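Local structure of anti-sigma-factor antagonist (STAS) domain protein (Moorella thermoacetica, 3ZXN) at residues E32-N37 with K44-D49; G100-L105 with L111-N116; R62-I67 with I89-M94; S3-L8 with W14-E19. The protein probably serves as the RsbS component of the bacterial stressosome, a STAS-domain protein in a system that has been adapted to control secondary messenger signalling. The protein carries 1 engineered substitution. All blocks are in the same frame, centred on the assembly; numbering follows the deposited sequence. Where two conformers were deposited one is given.

Contact 1 of 4, residues E32-N37 with K44-D49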
loop_
_atom_site.group_PDB
_atom_site.type_symbol
_atom_site.label_atom_id
_atom_site.label_comp_id
_atom_site.label_asym_id
_atom_site.label_seq_id
_atom_site.Cartn_x
_atom_site.Cartn_y
_atom_site.Cartn_z
ATOM N N GLU A 32 1.112 -11.893 2.205
ATOM C CA GLU A 32 0.710 -13.108 1.508
ATOM C C GLU A 32 -0.761 -13.097 1.118
ATOM O O GLU A 32 -1.110 -13.427 -0.015
ATOM C CB GLU A 32 1.031 -14.347 2.352
ATOM C CG GLU A 32 2.524 -14.635 2.443
ATOM C CD GLU A 32 2.852 -15.790 3.376
ATOM O OE1 GLU A 32 1.967 -16.203 4.160
ATOM O OE2 GLU A 32 4.002 -16.280 3.326
ATOM N N GLU A 33 -1.628 -12.719 2.053
ATOM C CA GLU A 33 -3.056 -12.658 1.759
ATOM C C GLU A 33 -3.369 -11.577 0.722
ATOM O O GLU A 33 -4.209 -11.777 -0.168
ATOM C CB GLU A 33 -3.874 -12.435 3.038
ATOM C CG GLU A 33 -5.380 -12.335 2.784
ATOM C CD GLU A 33 -6.207 -12.085 4.045
ATOM O OE1 GLU A 33 -5.617 -11.855 5.127
ATOM O OE2 GLU A 33 -7.455 -12.114 3.944
ATOM N N LEU A 34 -2.713 -10.425 0.842
ATOM C CA LEU A 34 -2.953 -9.334 -0.102
ATOM C C LEU A 34 -2.580 -9.794 -1.507
ATOM O O LEU A 34 -3.356 -9.653 -2.454
ATOM C CB LEU A 34 -2.150 -8.083 0.273
ATOM C CG LEU A 34 -2.351 -6.891 -0.681
ATOM C CD1 LEU A 34 -3.786 -6.344 -0.609
ATOM C CD2 LEU A 34 -1.347 -5.779 -0.407
ATOM N N LEU A 35 -1.386 -10.364 -1.635
ATOM C CA LEU A 35 -0.913 -10.798 -2.939
ATOM C C LEU A 35 -1.829 -11.862 -3.505
ATOM O O LEU A 35 -2.106 -11.860 -4.694
ATOM C CB LEU A 35 0.547 -11.289 -2.883
ATOM C CG LEU A 35 1.576 -10.224 -2.481
ATOM C CD1 LEU A 35 2.989 -10.813 -2.316
ATOM C CD2 LEU A 35 1.582 -9.079 -3.486
ATOM N N HIS A 36 -2.313 -12.765 -2.657
ATOM C CA HIS A 36 -3.255 -13.767 -3.130
ATOM C C HIS A 36 -4.511 -13.081 -3.672
ATOM O O HIS A 36 -4.988 -13.401 -4.763
ATOM C CB HIS A 36 -3.614 -14.760 -2.017
ATOM C CG HIS A 36 -4.721 -15.695 -2.384
ATOM N ND1 HIS A 36 -4.529 -16.808 -3.172
ATOM C CD2 HIS A 36 -6.044 -15.663 -2.094
ATOM C CE1 HIS A 36 -5.683 -17.431 -3.342
ATOM N NE2 HIS A 36 -6.619 -16.753 -2.700
ATOM N N ASN A 37 -5.039 -12.125 -2.913
ATOM C CA ASN A 37 -6.252 -11.426 -3.342
ATOM C C ASN A 37 -6.090 -10.677 -4.662
ATOM O O ASN A 37 -6.921 -10.817 -5.557
ATOM C CB ASN A 37 -6.766 -10.474 -2.246
ATOM C CG ASN A 37 -7.182 -11.212 -0.981
ATOM O OD1 ASN A 37 -6.728 -10.894 0.117
ATOM N ND2 ASN A 37 -8.033 -12.215 -1.134
ATOM N N LYS A 44 -9.376 -2.572 -9.887
ATOM C CA LYS A 44 -8.955 -1.400 -10.645
ATOM C C LYS A 44 -7.708 -0.770 -10.048
ATOM O O LYS A 44 -7.078 0.092 -10.664
ATOM C CB LYS A 44 -10.075 -0.345 -10.703
ATOM C CG LYS A 44 -11.285 -0.759 -11.536
ATOM C CD LYS A 44 -12.371 0.342 -11.501
ATOM C CE LYS A 44 -13.549 -0.016 -12.393
ATOM N NZ LYS A 44 -14.525 1.115 -12.493
ATOM N N GLY A 45 -7.359 -1.180 -8.836
ATOM C CA GLY A 45 -6.229 -0.556 -8.168
ATOM C C GLY A 45 -6.151 -0.905 -6.700
ATOM O O GLY A 45 -7.016 -1.593 -6.171
ATOM N N LEU A 46 -5.109 -0.403 -6.047
ATOM C CA LEU A 46 -4.813 -0.761 -4.685
ATOM C C LEU A 46 -4.379 0.486 -3.914
ATOM O O LEU A 46 -3.509 1.231 -4.362
ATOM C CB LEU A 46 -3.686 -1.822 -4.664
ATOM C CG LEU A 46 -3.022 -2.129 -3.324
ATOM C CD1 LEU A 46 -4.045 -2.646 -2.352
ATOM C CD2 LEU A 46 -1.887 -3.159 -3.495
ATOM N N VAL A 47 -4.998 0.703 -2.759
ATOM C CA VAL A 47 -4.617 1.794 -1.856
ATOM C C VAL A 47 -4.206 1.211 -0.519
ATOM O O VAL A 47 -4.955 0.436 0.081
ATOM C CB VAL A 47 -5.791 2.774 -1.574
ATOM C CG1 VAL A 47 -5.278 3.984 -0.777
ATOM C CG2 VAL A 47 -6.465 3.203 -2.862
ATOM N N ILE A 48 -3.014 1.567 -0.048
ATOM C CA ILE A 48 -2.579 1.091 1.256
ATOM C C ILE A 48 -2.203 2.274 2.135
ATOM O O ILE A 48 -1.363 3.078 1.754
ATOM C CB ILE A 48 -1.349 0.167 1.167
ATOM C CG1 ILE A 48 -1.677 -1.098 0.365
ATOM C CG2 ILE A 48 -0.887 -0.177 2.578
ATOM C CD1 ILE A 48 -0.444 -2.083 0.243
ATOM N N ASP A 49 -2.818 2.365 3.312
ATOM C CA ASP A 49 -2.558 3.483 4.218
ATOM C C ASP A 49 -1.721 3.024 5.399
ATOM O O ASP A 49 -2.028 2.015 6.029
ATOM C CB ASP A 49 -3.863 4.117 4.725
ATOM C CG ASP A 49 -3.613 5.323 5.620
ATOM O OD1 ASP A 49 -3.335 5.128 6.823
ATOM O OD2 ASP A 49 -3.694 6.458 5.115
#
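L34 reaches from helix 25-38 to meet L46 and I48 on strand 45-49, inside a beta-alpha-beta crossover of the STAS fold: strand 13-17 leads into the helix, and the helix leads back to strand 45-49, parallel to the first and beside it in the sheet. Everything tight in the contact gathers on this one leucine. CG stands anti to the backbone N (chi1 180°), which carries the branched end from the helix toward the sheet, tip to tip with the ends of L46 and I48. L34 CD2 sits 3.9 Å from I48 CD1, and so meets the far end of the isoleucine rather than its CG2 branch. The backbones stay well apart, with 9.9 Å between the CA atoms of L34 and L46, and only apolar side chains bridge that distance. I67 of helix 58-74 and V16 of strand 13-17 also touch L34 and help to bury it. The outer face of the helix is another matter. E32 and H36 are exposed, and their backbones carry the helix bond from H36 N to E32 O at 3.0 Å. E33 is partly exposed, and its OE2 is hydrogen-bonded to the hydroxyl of the poorly ordered S3. About 98 Å² is buried between the two segments in all, a small area, but one lying wholly in the protein interior. The two leucines face each other with both branches: L34 CD2 lies 4.1 Å from L46 CD2, and L34 CD1 lies 4.1 Å from L46 CD1.

Contact 2 of 4, residues G100-L105 with L111-N116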
loop_
_atom_site.group_PDB
_atom_site.type_symbol
_atom_site.label_atom_id
_atom_site.label_comp_id
_atom_site.label_asym_id
_atom_site.label_seq_id
_atom_site.Cartn_x
_atom_site.Cartn_y
_atom_site.Cartn_z
ATOM N N GLY A 100 9.042 8.501 -7.202
ATOM C CA GLY A 100 8.590 7.900 -8.439
ATOM C C GLY A 100 7.318 7.083 -8.311
ATOM O O GLY A 100 6.892 6.467 -9.283
ATOM N N MET A 101 6.707 7.061 -7.130
ATOM C CA MET A 101 5.466 6.308 -6.982
ATOM C C MET A 101 4.305 7.215 -6.578
ATOM O O MET A 101 4.521 8.335 -6.118
ATOM C CB MET A 101 5.630 5.154 -5.997
ATOM C CG MET A 101 5.680 5.555 -4.552
ATOM S SD MET A 101 5.860 4.112 -3.468
ATOM C CE MET A 101 4.263 3.342 -3.604
ATOM N N ALA A 102 3.087 6.724 -6.773
ATOM C CA ALA A 102 1.897 7.482 -6.401
ATOM C C ALA A 102 1.718 7.440 -4.884
ATOM O O ALA A 102 1.626 6.369 -4.284
ATOM C CB ALA A 102 0.673 6.920 -7.102
ATOM N N THR A 103 1.703 8.609 -4.252
ATOM C CA THR A 103 1.396 8.680 -2.835
ATOM C C THR A 103 0.265 9.716 -2.640
ATOM O O THR A 103 0.095 10.607 -3.464
ATOM C CB THR A 103 2.634 9.031 -1.958
ATOM O OG1 THR A 103 3.138 10.326 -2.304
ATOM C CG2 THR A 103 3.781 7.977 -2.113
ATOM N N ALA A 104 -0.512 9.559 -1.576
ATOM C CA ALA A 104 -1.575 10.521 -1.255
ATOM C C ALA A 104 -1.697 10.716 0.262
ATOM O O ALA A 104 -1.118 9.971 1.053
ATOM C CB ALA A 104 -2.910 10.127 -1.897
ATOM N N LEU A 105 -2.419 11.753 0.671
ATOM C CA LEU A 105 -2.436 12.139 2.074
ATOM C C LEU A 105 -3.209 11.141 2.931
ATOM O O LEU A 105 -2.843 10.865 4.059
ATOM C CB LEU A 105 -3.076 13.541 2.222
ATOM C CG LEU A 105 -3.145 14.073 3.655
ATOM C CD1 LEU A 105 -1.743 14.136 4.261
ATOM C CD2 LEU A 105 -3.863 15.457 3.716
ATOM N N LEU A 111 -7.894 7.081 -3.120
ATOM C CA LEU A 111 -8.941 6.655 -4.042
ATOM C C LEU A 111 -9.159 7.641 -5.196
ATOM O O LEU A 111 -9.244 7.233 -6.353
ATOM C CB LEU A 111 -10.249 6.410 -3.297
ATOM C CG LEU A 111 -10.255 5.144 -2.452
ATOM C CD1 LEU A 111 -11.443 5.168 -1.467
ATOM C CD2 LEU A 111 -10.278 3.904 -3.363
ATOM N N ASP A 112 -9.230 8.937 -4.892
ATOM C CA ASP A 112 -9.443 9.930 -5.951
ATOM C C ASP A 112 -8.287 9.937 -6.965
ATOM O O ASP A 112 -8.499 10.055 -8.174
ATOM C CB ASP A 112 -9.673 11.332 -5.365
ATOM C CG ASP A 112 -11.033 11.456 -4.665
ATOM O OD1 ASP A 112 -11.956 10.687 -5.000
ATOM O OD2 ASP A 112 -11.175 12.302 -3.769
ATOM N N LYS A 113 -7.064 9.796 -6.473
ATOM C CA LYS A 113 -5.910 9.822 -7.365
ATOM C C LYS A 113 -5.990 8.687 -8.384
ATOM O O LYS A 113 -5.752 8.885 -9.571
ATOM C CB LYS A 113 -4.607 9.738 -6.560
ATOM C CG LYS A 113 -3.333 9.856 -7.397
ATOM C CD LYS A 113 -2.096 9.841 -6.496
ATOM C CE LYS A 113 -0.808 10.160 -7.257
ATOM N NZ LYS A 113 -0.737 11.586 -7.701
ATOM N N LEU A 114 -6.338 7.500 -7.915
ATOM C CA LEU A 114 -6.417 6.345 -8.793
ATOM C C LEU A 114 -7.514 6.521 -9.838
ATOM O O LEU A 114 -7.321 6.194 -11.002
ATOM C CB LEU A 114 -6.623 5.066 -7.980
ATOM C CG LEU A 114 -5.337 4.645 -7.262
ATOM C CD1 LEU A 114 -5.336 3.166 -6.862
ATOM C CD2 LEU A 114 -4.154 4.931 -8.171
ATOM N N LYS A 115 -8.656 7.061 -9.430
ATOM C CA LYS A 115 -9.753 7.248 -10.368
ATOM C C LYS A 115 -9.424 8.336 -11.382
ATOM O O LYS A 115 -9.820 8.248 -12.544
ATOM C CB LYS A 115 -11.038 7.600 -9.636
ATOM C CG LYS A 115 -11.577 6.510 -8.737
ATOM C CD LYS A 115 -12.637 7.100 -7.823
ATOM C CE LYS A 115 -13.046 6.149 -6.722
ATOM N NZ LYS A 115 -14.250 6.686 -5.990
ATOM N N ASN A 116 -8.708 9.363 -10.937
ATOM C CA ASN A 116 -8.321 10.456 -11.823
ATOM C C ASN A 116 -7.346 10.005 -12.910
ATOM O O ASN A 116 -7.521 10.329 -14.086
ATOM C CB ASN A 116 -7.734 11.629 -11.029
ATOM C CG ASN A 116 -8.757 12.712 -10.745
ATOM O OD1 ASN A 116 -9.089 13.511 -11.624
ATOM N ND2 ASN A 116 -9.263 12.748 -9.515
#
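The final strand-to-helix unit of the STAS fold, strand 102-104 followed by helix 107-118, closes on itself where the stem of K113 lies against A102. This is a contact near the surface, made by the hydrocarbon stem of a lysine against a methyl and a backbone carbonyl. CG of K113 is anti to the backbone N (chi1 -176°) and the chain runs on extended as far as CE, so that it spans the gap from helix to strand. K113 CE comes to 3.6 Å from A102 CB and also touches the alanine's CA, while K113 CD lies 3.8 Å from T103 O. The bend comes only at the last torsion (chi4 70°), which turns the amino group off the alanine: K113 NZ is 4.9 Å from A102 CB. With a serine in place of K113 the aliphatic stem would be missing, and the methyl of A102 would probably lose its cover and a gap open between helix and strand. Beside K113 in the helix, D112 O accepts two bonds from N116, one turn further on. The backbone N116 N bonds to D112 O at 2.9 Å, and N116 ND2 bonds to the same oxygen at 3.1 Å, approaching from well above the carbonyl plane (54° out of it). On the strand side, A102 and A104 bond through their backbones to L80, which fixes the strand at the edge of the sheet beside strand 78-81. The helix turns L111 and L114 inward to Y13 of strand 13-17, and L111 reaches V15 as well, so helix 107-118 lies across the sheet from its last strand toward its second.

Contact 3 of 4, residues R62-I67 with I89-M94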
loop_
_atom_site.group_PDB
_atom_site.type_symbol
_atom_site.label_atom_id
_atom_site.label_comp_id
_atom_site.label_asym_id
_atom_site.label_seq_id
_atom_site.Cartn_x
_atom_site.Cartn_y
_atom_site.Cartn_z
ATOM N N ARG A 62 10.341 -3.538 3.385
ATOM C CA ARG A 62 10.608 -4.560 2.379
ATOM C C ARG A 62 9.302 -5.121 1.837
ATOM O O ARG A 62 9.187 -5.381 0.646
ATOM C CB ARG A 62 11.518 -5.666 2.932
ATOM C CG ARG A 62 12.981 -5.231 3.041
ATOM C CD ARG A 62 13.753 -5.997 4.128
ATOM N NE ARG A 62 14.055 -7.378 3.752
ATOM C CZ ARG A 62 13.532 -8.449 4.346
ATOM N NH1 ARG A 62 12.678 -8.304 5.354
ATOM N NH2 ARG A 62 13.867 -9.665 3.934
ATOM N N VAL A 63 8.321 -5.294 2.714
ATOM C CA VAL A 63 6.977 -5.677 2.298
ATOM C C VAL A 63 6.361 -4.657 1.323
ATOM O O VAL A 63 5.778 -5.032 0.298
ATOM C CB VAL A 63 6.065 -5.860 3.505
ATOM C CG1 VAL A 63 4.609 -5.758 3.088
ATOM C CG2 VAL A 63 6.356 -7.199 4.187
ATOM N N LEU A 64 6.496 -3.370 1.647
ATOM C CA LEU A 64 6.025 -2.317 0.753
ATOM C C LEU A 64 6.780 -2.290 -0.576
ATOM O O LEU A 64 6.181 -2.041 -1.617
ATOM C CB LEU A 64 6.076 -0.946 1.428
ATOM C CG LEU A 64 5.123 -0.783 2.612
ATOM C CD1 LEU A 64 5.338 0.568 3.287
ATOM C CD2 LEU A 64 3.666 -0.930 2.148
ATOM N N ILE A 65 8.089 -2.543 -0.554
ATOM C CA ILE A 65 8.822 -2.614 -1.816
ATOM C C ILE A 65 8.340 -3.794 -2.674
ATOM O O ILE A 65 8.201 -3.660 -3.893
ATOM C CB ILE A 65 10.371 -2.670 -1.614
ATOM C CG1 ILE A 65 10.879 -1.401 -0.926
ATOM C CG2 ILE A 65 11.080 -2.852 -2.948
ATOM C CD1 ILE A 65 12.340 -1.481 -0.450
ATOM N N GLU A 66 8.079 -4.943 -2.052
ATOM C CA GLU A 66 7.636 -6.109 -2.811
ATOM C C GLU A 66 6.228 -5.907 -3.377
ATOM O O GLU A 66 5.976 -6.175 -4.548
ATOM C CB GLU A 66 7.719 -7.371 -1.956
ATOM C CG GLU A 66 9.158 -7.765 -1.621
ATOM C CD GLU A 66 9.244 -8.933 -0.660
ATOM O OE1 GLU A 66 8.277 -9.718 -0.579
ATOM O OE2 GLU A 66 10.278 -9.057 0.023
ATOM N N ILE A 67 5.317 -5.419 -2.549
ATOM C CA ILE A 67 3.962 -5.143 -3.037
ATOM C C ILE A 67 4.004 -4.161 -4.210
ATOM O O ILE A 67 3.344 -4.358 -5.230
ATOM C CB ILE A 67 3.071 -4.607 -1.906
ATOM C CG1 ILE A 67 2.816 -5.715 -0.878
ATOM C CG2 ILE A 67 1.749 -4.046 -2.475
ATOM C CD1 ILE A 67 2.244 -5.222 0.465
ATOM N N ILE A 89 11.240 9.916 5.220
ATOM C CA ILE A 89 12.697 9.861 5.305
ATOM C C ILE A 89 13.185 8.421 5.448
ATOM O O ILE A 89 14.065 7.972 4.718
ATOM C CB ILE A 89 13.227 10.688 6.505
ATOM C CG1 ILE A 89 12.881 12.168 6.340
ATOM C CG2 ILE A 89 14.721 10.515 6.650
ATOM C CD1 ILE A 89 13.360 12.757 5.044
ATOM N N THR A 90 12.607 7.710 6.402
ATOM C CA THR A 90 13.001 6.336 6.689
ATOM C C THR A 90 12.758 5.408 5.508
ATOM O O THR A 90 13.652 4.668 5.106
ATOM C CB THR A 90 12.234 5.798 7.894
ATOM O OG1 THR A 90 12.452 6.663 9.015
ATOM C CG2 THR A 90 12.702 4.384 8.231
ATOM N N LEU A 91 11.545 5.445 4.953
ATOM C CA LEU A 91 11.218 4.611 3.790
ATOM C C LEU A 91 12.211 4.781 2.633
ATOM O O LEU A 91 12.660 3.804 2.018
ATOM C CB LEU A 91 9.799 4.923 3.293
ATOM C CG LEU A 91 8.666 4.503 4.237
ATOM C CD1 LEU A 91 7.303 5.069 3.788
ATOM C CD2 LEU A 91 8.621 2.981 4.354
ATOM N N THR A 92 12.524 6.032 2.323
ATOM C CA THR A 92 13.434 6.352 1.235
ATOM C C THR A 92 14.847 5.835 1.551
ATOM O O THR A 92 15.552 5.364 0.668
ATOM C CB THR A 92 13.465 7.876 0.983
ATOM O OG1 THR A 92 12.181 8.312 0.516
ATOM C CG2 THR A 92 14.514 8.240 -0.050
ATOM N N GLU A 93 15.241 5.919 2.816
ATOM C CA GLU A 93 16.568 5.484 3.236
ATOM C C GLU A 93 16.680 3.977 3.168
ATOM O O GLU A 93 17.769 3.432 3.002
ATOM C CB GLU A 93 16.876 5.968 4.655
ATOM C CG GLU A 93 17.214 7.447 4.737
ATOM C CD GLU A 93 17.412 7.929 6.163
ATOM O OE1 GLU A 93 17.064 7.177 7.102
ATOM O OE2 GLU A 93 17.910 9.063 6.342
ATOM N N MET A 94 15.548 3.298 3.287
ATOM C CA MET A 94 15.543 1.844 3.228
ATOM C C MET A 94 15.275 1.295 1.819
ATOM O O MET A 94 15.124 0.088 1.644
ATOM C CB MET A 94 14.559 1.277 4.261
ATOM C CG MET A 94 14.987 1.547 5.710
ATOM S SD MET A 94 13.727 1.207 6.965
ATOM C CE MET A 94 14.691 1.421 8.465
#
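M94 N gives its hydrogen to two carbonyls, bonding to T90 O at 3.0 Å and weakly to L91 O at 3.2 Å, and this fixes the end of helix 85-93 where I65 meets it. M94 is the first residue beyond that helix to leave helical backbone angles, and its own carbonyl turns up against the neighbouring helix: I65 CD1 rests 3.8 Å from M94 O. The isoleucine arrives there because CG1 is anti to its carbonyl carbon (chi1 -62°) and the chain continues extended, which puts the CD1 methyl farthest out. The side chain of M94 starts toward helix 58-74 and then leads off, its atoms staying at least 5.9 Å from the residues of 62-67, so the methionine meets I65 through its main chain. Deeper in the protein, the meeting is leucine on leucine, with L64 CD1 and L91 CD2 4.2 Å apart. In the STAS fold these two helices are consecutive, with strand 78-81 between them in the chain, and here they touch through a few side chains, the CA atoms of L64 and L91 being 9.2 Å apart. L64 and L91 are buried, whereas I65 and M94 lie at the partly exposed margin. T61, one turn earlier on helix 58-74, touches both L91 and M94, and I50 and V56 close over L91 from the loop after strand 45-49. On its other flank helix 58-74 leans on helix 25-38, where V63 packs on V27 and, in one of its two conformers, E66 OE1 forms a salt bridge with K31 NZ.

Contact 4 of 4, residues S3-L8 with W14-E19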
loop_
_atom_site.group_PDB
_atom_site.type_symbol
_atom_site.label_atom_id
_atom_site.label_comp_id
_atom_site.label_asym_id
_atom_site.label_seq_id
_atom_site.Cartn_x
_atom_site.Cartn_y
_atom_site.Cartn_z
ATOM N N SER A 3 -6.448 -13.927 8.490
ATOM C CA SER A 3 -7.136 -12.682 8.161
ATOM C C SER A 3 -7.230 -11.749 9.368
ATOM O O SER A 3 -8.305 -11.585 9.948
ATOM C CB SER A 3 -8.545 -12.965 7.619
ATOM O OG SER A 3 -8.508 -13.582 6.341
ATOM N N ARG A 4 -6.107 -11.146 9.748
ATOM C CA ARG A 4 -6.104 -10.160 10.828
ATOM C C ARG A 4 -6.273 -8.755 10.249
ATOM O O ARG A 4 -7.216 -8.040 10.601
ATOM C CB ARG A 4 -4.818 -10.253 11.649
ATOM C CG ARG A 4 -4.807 -9.396 12.914
ATOM C CD ARG A 4 -3.399 -9.334 13.511
ATOM N NE ARG A 4 -3.366 -8.702 14.832
ATOM C CZ ARG A 4 -2.252 -8.314 15.451
ATOM N NH1 ARG A 4 -1.072 -8.481 14.872
ATOM N NH2 ARG A 4 -2.317 -7.749 16.650
ATOM N N VAL A 5 -5.356 -8.371 9.363
ATOM C CA VAL A 5 -5.452 -7.104 8.638
ATOM C C VAL A 5 -6.536 -7.189 7.563
ATOM O O VAL A 5 -6.382 -7.907 6.571
ATOM C CB VAL A 5 -4.110 -6.724 7.973
ATOM C CG1 VAL A 5 -4.237 -5.407 7.209
ATOM C CG2 VAL A 5 -3.007 -6.642 9.015
ATOM N N PRO A 6 -7.647 -6.461 7.764
ATOM C CA PRO A 6 -8.749 -6.502 6.805
ATOM C C PRO A 6 -8.331 -5.970 5.441
ATOM O O PRO A 6 -7.641 -4.957 5.324
ATOM C CB PRO A 6 -9.795 -5.564 7.432
ATOM C CG PRO A 6 -9.473 -5.565 8.891
ATOM C CD PRO A 6 -7.975 -5.641 8.944
ATOM N N ILE A 7 -8.771 -6.661 4.406
ATOM C CA ILE A 7 -8.556 -6.207 3.051
ATOM C C ILE A 7 -9.915 -5.908 2.457
ATOM O O ILE A 7 -10.696 -6.827 2.203
ATOM C CB ILE A 7 -7.850 -7.291 2.218
ATOM C CG1 ILE A 7 -6.481 -7.620 2.841
ATOM C CG2 ILE A 7 -7.743 -6.848 0.753
ATOM C CD1 ILE A 7 -5.788 -8.847 2.246
ATOM N N LEU A 8 -10.203 -4.624 2.246
ATOM C CA LEU A 8 -11.508 -4.193 1.743
ATOM C C LEU A 8 -11.507 -4.009 0.225
ATOM O O LEU A 8 -10.468 -3.780 -0.386
ATOM C CB LEU A 8 -11.916 -2.856 2.396
ATOM C CG LEU A 8 -11.731 -2.742 3.919
ATOM C CD1 LEU A 8 -12.065 -1.337 4.434
ATOM C CD2 LEU A 8 -12.551 -3.794 4.648
ATOM N N TRP A 14 -9.028 -2.172 -4.213
ATOM C CA TRP A 14 -8.588 -2.775 -2.973
ATOM C C TRP A 14 -8.188 -1.651 -2.048
ATOM O O TRP A 14 -7.507 -0.719 -2.473
ATOM C CB TRP A 14 -7.343 -3.665 -3.228
ATOM C CG TRP A 14 -7.590 -4.774 -4.225
ATOM C CD1 TRP A 14 -7.156 -4.833 -5.528
ATOM C CD2 TRP A 14 -8.329 -5.973 -3.995
ATOM N NE1 TRP A 14 -7.578 -6.006 -6.118
ATOM C CE2 TRP A 14 -8.296 -6.725 -5.197
ATOM C CE3 TRP A 14 -9.002 -6.496 -2.887
ATOM C CZ2 TRP A 14 -8.917 -7.964 -5.318
ATOM C CZ3 TRP A 14 -9.626 -7.730 -3.014
ATOM C CH2 TRP A 14 -9.576 -8.449 -4.221
ATOM N N VAL A 15 -8.613 -1.744 -0.787
ATOM C CA VAL A 15 -8.288 -0.756 0.233
ATOM C C VAL A 15 -7.798 -1.448 1.506
ATOM O O VAL A 15 -8.456 -2.361 2.029
ATOM C CB VAL A 15 -9.524 0.130 0.612
ATOM C CG1 VAL A 15 -9.187 0.985 1.806
ATOM C CG2 VAL A 15 -9.977 0.984 -0.571
ATOM N N VAL A 16 -6.636 -1.020 1.989
ATOM C CA VAL A 16 -6.008 -1.619 3.156
ATOM C C VAL A 16 -5.455 -0.527 4.067
ATOM O O VAL A 16 -4.827 0.416 3.596
ATOM C CB VAL A 16 -4.800 -2.527 2.746
ATOM C CG1 VAL A 16 -4.037 -3.005 3.978
ATOM C CG2 VAL A 16 -5.270 -3.705 1.906
ATOM N N ALA A 17 -5.681 -0.655 5.370
ATOM C CA ALA A 17 -4.999 0.212 6.324
ATOM C C ALA A 17 -4.181 -0.637 7.277
ATOM O O ALA A 17 -4.707 -1.525 7.942
ATOM C CB ALA A 17 -5.990 1.093 7.097
ATOM N N ILE A 18 -2.890 -0.356 7.336
ATOM C CA ILE A 18 -1.986 -1.122 8.187
ATOM C C ILE A 18 -1.880 -0.471 9.560
ATOM O O ILE A 18 -1.493 0.691 9.675
ATOM C CB ILE A 18 -0.600 -1.244 7.550
ATOM C CG1 ILE A 18 -0.683 -2.045 6.247
ATOM C CG2 ILE A 18 0.373 -1.927 8.509
ATOM C CD1 ILE A 18 0.603 -2.035 5.445
ATOM N N GLU A 19 -2.240 -1.221 10.599
ATOM C CA GLU A 19 -2.194 -0.711 11.967
ATOM C C GLU A 19 -0.969 -1.263 12.712
ATOM O O GLU A 19 -0.257 -2.124 12.195
ATOM C CB GLU A 19 -3.495 -1.052 12.703
ATOM C CG GLU A 19 -4.776 -0.566 11.995
ATOM C CD GLU A 19 -5.070 0.928 12.208
ATOM O OE1 GLU A 19 -4.750 1.447 13.302
ATOM O OE2 GLU A 19 -5.624 1.578 11.281
HETATM O O HOH W 1 -7.511 -2.692 6.617
#
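I7 drops its CG2 methyl into the hollow between the W14 ring and V16: I7 CG2 is 3.9 Å from W14 CE3, coming at the indole obliquely, and 4.2 Å from V16 CG2, with the isoleucine and valine side by side and pointing the same way. V5 fills the next hollow. With CG1 anti to the backbone N (chi1 179°), the V5 side chain crosses that of V16 at about a right angle, V5 CG1 lying 4.0 Å from V16 CG1 and touching A17 O as well. These bumps are on the sheet face that helix 25-38 covers, where F30 meets both V5 and V16. L8 and V15 project from the other face, and their CB atoms stand 4.2 Å apart. They form an antiparallel hydrogen-bonded pair of the hairpin of strands 7-10 and 13-17: L8 N bonds to V15 O at 2.9 Å, and V15 N to L8 O at 2.8 Å. Toward V5 the chains part, and a water enters, donating to P6 O at 2.6 Å and accepting from A17 N at 3.0 Å. The chemistry thus implies a hairpin held by direct backbone bonds at L8 and V15 and by water plus apolar packing where it splays.

Contact 1 is the buried one, apolar throughout; contacts 3 and 4 are partly buried, and contact 2 lies near the surface, where the stem of a lysine does the packing. Contacts 1 and 4 adjoin in the sheet: strands 45-49 and 13-17 are neighbours, with D49 N close to V16 O and D49 O close to I18 N, probably hydrogen-bonded. Contact 4 alone has direct backbone bonds between its segments; the others join helices to strands or to each other through side chains, in contacts 2 and 3 partly against a backbone carbonyl. I67, on the helix of contact 3, packs into contact 1 on one sheet face, while L114 of contact 2 reaches L46 O and G45 CA from the other. Contacts 2 and 3 do not touch.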